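Local atomic coordinates of vitamin B12-binding protein (Vibrio cholerae O395, PDB entry 5YSC), a protein that binds vitamin B12 in the periplasm and probably delivers it to the BtuC subunits of the BtuCDF import complex. Residues E32-A37 / D41-V46; E60-H65 / E71-L76. All coordinates share one frame; numbering follows the deposited sequence.

Interaction 1: E32-A37 / D41-V46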
# COMPACT_ATOMS: atom_id res chain seq x y z
N GLU A 32 -6.80 6.29 -5.49
CA GLU A 32 -5.84 7.38 -5.36
C GLU A 32 -5.09 7.63 -6.67
O GLU A 32 -4.93 8.77 -7.12
CB GLU A 32 -4.86 7.13 -4.19
CG GLU A 32 -5.57 7.07 -2.81
CD GLU A 32 -4.67 7.30 -1.62
OE1 GLU A 32 -3.79 8.18 -1.67
OE2 GLU A 32 -4.88 6.60 -0.59
N ILE A 33 -4.58 6.56 -7.29
CA ILE A 33 -3.80 6.71 -8.52
C ILE A 33 -4.65 7.24 -9.64
O ILE A 33 -4.17 8.01 -10.49
CB ILE A 33 -3.13 5.38 -8.88
CG1 ILE A 33 -2.01 5.05 -7.87
CG2 ILE A 33 -2.60 5.43 -10.27
CD1 ILE A 33 -1.01 6.02 -7.76
N ALA A 34 -5.93 6.83 -9.68
CA ALA A 34 -6.85 7.33 -10.70
C ALA A 34 -7.00 8.84 -10.60
O ALA A 34 -6.90 9.55 -11.62
CB ALA A 34 -8.20 6.62 -10.61
N TYR A 35 -7.21 9.37 -9.39
CA TYR A 35 -7.30 10.83 -9.25
C TYR A 35 -5.99 11.50 -9.63
O TYR A 35 -6.00 12.52 -10.34
CB TYR A 35 -7.71 11.22 -7.83
CG TYR A 35 -9.20 11.24 -7.62
CD1 TYR A 35 -9.86 10.10 -7.24
CD2 TYR A 35 -9.96 12.41 -7.76
CE1 TYR A 35 -11.22 10.08 -7.04
CE2 TYR A 35 -11.32 12.39 -7.57
CZ TYR A 35 -11.95 11.22 -7.19
OH TYR A 35 -13.34 11.19 -6.95
N ALA A 36 -4.84 10.93 -9.21
CA ALA A 36 -3.55 11.54 -9.55
C ALA A 36 -3.31 11.53 -11.06
O ALA A 36 -2.57 12.40 -11.57
CB ALA A 36 -2.43 10.81 -8.84
N ALA A 37 -3.88 10.56 -11.75
CA ALA A 37 -3.71 10.39 -13.18
C ALA A 37 -4.67 11.23 -13.98
O ALA A 37 -4.70 11.07 -15.20
CB ALA A 37 -3.88 8.91 -13.57
N ASP A 41 -12.63 12.51 -12.23
CA ASP A 41 -13.94 13.00 -12.65
C ASP A 41 -14.72 11.96 -13.44
O ASP A 41 -15.94 12.06 -13.57
CB ASP A 41 -13.79 14.27 -13.48
CG ASP A 41 -13.23 15.42 -12.69
OD1 ASP A 41 -13.16 15.31 -11.45
OD2 ASP A 41 -12.84 16.43 -13.30
N LYS A 42 -14.02 10.96 -13.95
CA LYS A 42 -14.65 9.91 -14.77
C LYS A 42 -14.95 8.64 -13.99
O LYS A 42 -15.53 7.70 -14.55
CB LYS A 42 -13.79 9.56 -15.98
CG LYS A 42 -13.46 10.72 -16.86
CD LYS A 42 -14.68 11.42 -17.31
CE LYS A 42 -14.31 12.42 -18.37
NZ LYS A 42 -15.46 13.30 -18.58
N LEU A 43 -14.58 8.58 -12.70
CA LEU A 43 -14.95 7.44 -11.88
C LEU A 43 -16.45 7.39 -11.66
O LEU A 43 -17.09 8.38 -11.30
CB LEU A 43 -14.25 7.48 -10.53
CG LEU A 43 -12.76 7.26 -10.59
CD1 LEU A 43 -12.10 7.67 -9.26
CD2 LEU A 43 -12.45 5.81 -10.88
N VAL A 44 -17.00 6.19 -11.84
CA VAL A 44 -18.41 5.95 -11.56
C VAL A 44 -18.61 4.91 -10.47
O VAL A 44 -19.75 4.70 -10.04
CB VAL A 44 -19.19 5.55 -12.84
CG1 VAL A 44 -19.11 6.64 -13.90
CG2 VAL A 44 -18.67 4.24 -13.42
N ALA A 45 -17.54 4.25 -10.01
CA ALA A 45 -17.61 3.40 -8.82
C ALA A 45 -16.19 3.09 -8.37
O ALA A 45 -15.24 3.13 -9.16
CB ALA A 45 -18.37 2.09 -9.07
N VAL A 46 -16.08 2.77 -7.08
CA VAL A 46 -14.80 2.49 -6.44
C VAL A 46 -15.02 1.35 -5.44
O VAL A 46 -16.08 0.73 -5.40
CB VAL A 46 -14.23 3.75 -5.75
CG1 VAL A 46 -13.93 4.84 -6.79
CG2 VAL A 46 -15.15 4.22 -4.64
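Leu43, Ala34 and Tyr35 meet inside a beta-alpha-beta unit, where helix 28-36 crosses over between the parallel strands 23-25 and 43-45. Leu43 sits at the start of the second strand and points back at the helix with CG anti to its carbonyl carbon (chi1 -68°). Its isobutyl fork ends against Ala34: both methyls, CD1 and CD2, stand 4.3 Å from Ala34 CB. Ala34 brings just that one methyl to the contact, directed toward the strand.

CD1 does double duty. It also meets the aromatic ring of Tyr35, 3.4 Å from Tyr35 CE1 and 3.9 Å from Tyr35 CD1, and it comes in at a slant to the ring. The Tyr35 ring swings in along the flank of the helix and also touches Pro53. Elsewhere on the helix, Ile33 packs on Ile114, Ile118 and Leu121 of helix 112-122, while Leu43 also rests on Ile23 of the neighbouring strand. Cyanocobalamin is remote, about 12 Å from the side chain of Ala34. With carbon meeting carbon throughout, helix and strand are fitted together here by van der Waals contact and burial of apolar surface, with no directional polar bond between the two segments.

Interaction 2: E60-H65 / E71-L76. With SO4 (sulfate ion), chain C.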
# COMPACT_ATOMS: atom_id res chain seq x y z
N GLU A 60 -20.35 5.24 -5.64
CA GLU A 60 -20.84 3.96 -5.15
C GLU A 60 -19.71 2.92 -5.12
O GLU A 60 -18.69 3.04 -5.81
CB GLU A 60 -22.05 3.46 -5.95
CG GLU A 60 -21.91 3.27 -7.40
CD GLU A 60 -23.22 2.76 -8.01
OE1 GLU A 60 -24.09 2.23 -7.27
OE2 GLU A 60 -23.40 2.91 -9.23
N ARG A 61 -19.89 1.93 -4.25
CA ARG A 61 -18.91 0.88 -4.00
C ARG A 61 -19.29 -0.39 -4.75
O ARG A 61 -20.46 -0.78 -4.77
CB ARG A 61 -18.83 0.60 -2.51
CG ARG A 61 -17.90 1.52 -1.79
CD ARG A 61 -18.50 2.83 -1.33
NE ARG A 61 -17.44 3.50 -0.56
CZ ARG A 61 -16.73 4.55 -0.95
NH1 ARG A 61 -17.01 5.20 -2.08
NH2 ARG A 61 -15.75 4.97 -0.17
N VAL A 62 -18.30 -1.03 -5.37
CA VAL A 62 -18.57 -2.29 -6.06
C VAL A 62 -17.56 -3.36 -5.68
O VAL A 62 -17.46 -4.39 -6.35
CB VAL A 62 -18.58 -2.10 -7.59
CG1 VAL A 62 -19.82 -1.28 -8.00
CG2 VAL A 62 -17.30 -1.46 -8.09
N ALA A 63 -16.80 -3.15 -4.62
CA ALA A 63 -15.79 -4.15 -4.28
C ALA A 63 -15.36 -3.99 -2.83
O ALA A 63 -15.33 -2.89 -2.28
CB ALA A 63 -14.57 -4.06 -5.19
N ASN A 64 -15.01 -5.12 -2.23
CA ASN A 64 -14.42 -5.16 -0.90
C ASN A 64 -13.47 -6.34 -0.86
O ASN A 64 -13.17 -6.94 -1.90
CB ASN A 64 -15.49 -5.26 0.20
CG ASN A 64 -16.36 -6.47 0.05
OD1 ASN A 64 -15.89 -7.57 -0.23
ND2 ASN A 64 -17.66 -6.27 0.23
N HIS A 65 -12.96 -6.66 0.33
CA HIS A 65 -11.82 -7.57 0.38
C HIS A 65 -12.18 -8.98 0.01
O HIS A 65 -11.28 -9.78 -0.27
CB HIS A 65 -11.21 -7.57 1.79
CG HIS A 65 -12.14 -8.05 2.85
ND1 HIS A 65 -11.90 -9.19 3.60
CD2 HIS A 65 -13.32 -7.55 3.30
CE1 HIS A 65 -12.89 -9.35 4.47
NE2 HIS A 65 -13.75 -8.37 4.31
N GLU A 71 -22.51 -7.87 -10.60
CA GLU A 71 -23.84 -7.44 -11.01
C GLU A 71 -23.88 -5.92 -11.16
O GLU A 71 -24.32 -5.40 -12.19
CB GLU A 71 -24.86 -7.90 -9.99
CG GLU A 71 -26.31 -7.63 -10.39
CD GLU A 71 -27.31 -8.33 -9.51
OE1 GLU A 71 -26.92 -8.94 -8.48
OE2 GLU A 71 -28.50 -8.29 -9.85
N LYS A 72 -23.40 -5.21 -10.14
CA LYS A 72 -23.38 -3.75 -10.17
C LYS A 72 -22.49 -3.24 -11.29
O LYS A 72 -22.84 -2.27 -11.96
CB LYS A 72 -22.93 -3.20 -8.82
CG LYS A 72 -24.03 -2.97 -7.84
CD LYS A 72 -23.52 -2.46 -6.48
CE LYS A 72 -24.32 -1.29 -5.94
NZ LYS A 72 -23.68 0.00 -6.34
N ILE A 73 -21.34 -3.87 -11.50
CA ILE A 73 -20.46 -3.47 -12.59
C ILE A 73 -21.17 -3.60 -13.95
O ILE A 73 -21.00 -2.74 -14.84
CB ILE A 73 -19.15 -4.27 -12.55
CG1 ILE A 73 -18.40 -3.91 -11.26
CG2 ILE A 73 -18.30 -3.99 -13.75
CD1 ILE A 73 -17.05 -4.55 -11.13
N LEU A 74 -21.92 -4.68 -14.14
CA LEU A 74 -22.70 -4.82 -15.37
C LEU A 74 -23.64 -3.64 -15.52
O LEU A 74 -23.75 -3.04 -16.60
CB LEU A 74 -23.50 -6.13 -15.31
CG LEU A 74 -23.06 -7.43 -15.98
CD1 LEU A 74 -21.72 -7.42 -16.67
CD2 LEU A 74 -23.11 -8.54 -14.95
N THR A 75 -24.26 -3.28 -14.41
CA THR A 75 -25.17 -2.15 -14.31
C THR A 75 -24.54 -0.81 -14.69
O THR A 75 -25.25 0.13 -15.03
CB THR A 75 -25.67 -2.02 -12.87
OG1 THR A 75 -26.91 -2.72 -12.71
CG2 THR A 75 -25.82 -0.56 -12.48
N LEU A 76 -23.22 -0.72 -14.60
CA LEU A 76 -22.52 0.55 -14.76
C LEU A 76 -21.86 0.72 -16.11
O LEU A 76 -21.51 1.85 -16.47
CB LEU A 76 -21.45 0.72 -13.67
CG LEU A 76 -22.01 1.05 -12.27
CD1 LEU A 76 -20.96 0.85 -11.20
CD2 LEU A 76 -22.54 2.48 -12.23
S SO4 C . -16.67 2.43 2.58
O1 SO4 C . -15.64 3.35 2.07
O2 SO4 C . -17.54 3.13 3.52
O3 SO4 C . -16.00 1.33 3.28
O4 SO4 C . -17.52 1.91 1.50
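Glu60 and Val62 face Lys72, Ile73 and Leu76 where the loop following strand 43-45 lies against helix 70-76, in a periplasmic binding protein fold. The ionic part is a salt bridge between Glu60 and Lys72, whose side chains approach from opposite directions. Lys72 bends at chi3 and chi4 (134° and -94°), carrying NZ to Glu60 OE1; the modelled 2.5 Å between those two atoms is very short, so its exact length is doubtful.

The apolar part centres on Val62. Val62 CG1 stands 3.7 Å from Lys72 CB and 4.0 Å from Leu76 CD1, while Val62 CB is 4.1 Å from Ile73 CG1. Ile24 of strand 23-25 touches Val62, Ile73 and Leu76, joining this cluster to the sheet.

Farther along lie Asn64 and His65 of the cyanocobalamin pocket, and Glu71 on the helix is predicted to matter for BtuC binding. Arg61, whose CB points away from the helix, binds a sulfate, probably from the crystallisation liquor, which Tyr49 N also holds. The sulfur lies in the guanidinium plane at its edge: Arg61 NE gives a 2.6 Å bond to sulfate O4 and Arg61 NH2 a straighter one (162°) of 2.8 Å to O1.

The two contacts are consecutive in the chain and share a side of the fold, their centres about 15 Å apart. Interaction 1 is the more buried and wholly apolar, joining helix 28-36 to strand 43-45. Interaction 2 is only partly buried and mixed, a salt bridge together with aliphatic contacts, and has about twice the buried surface (283 against 143 Å²). Segment 41-46 connects them directly, since Val46 N lies 2.9 Å from Glu60 O and Val46 O lies 2.8 Å from Val62 N, both probable hydrogen bonds. Segment 41-46 thus pairs through Val46 with the loop of interaction 2, which continues to the vitamin pocket, whereas interaction 1 lies away from it.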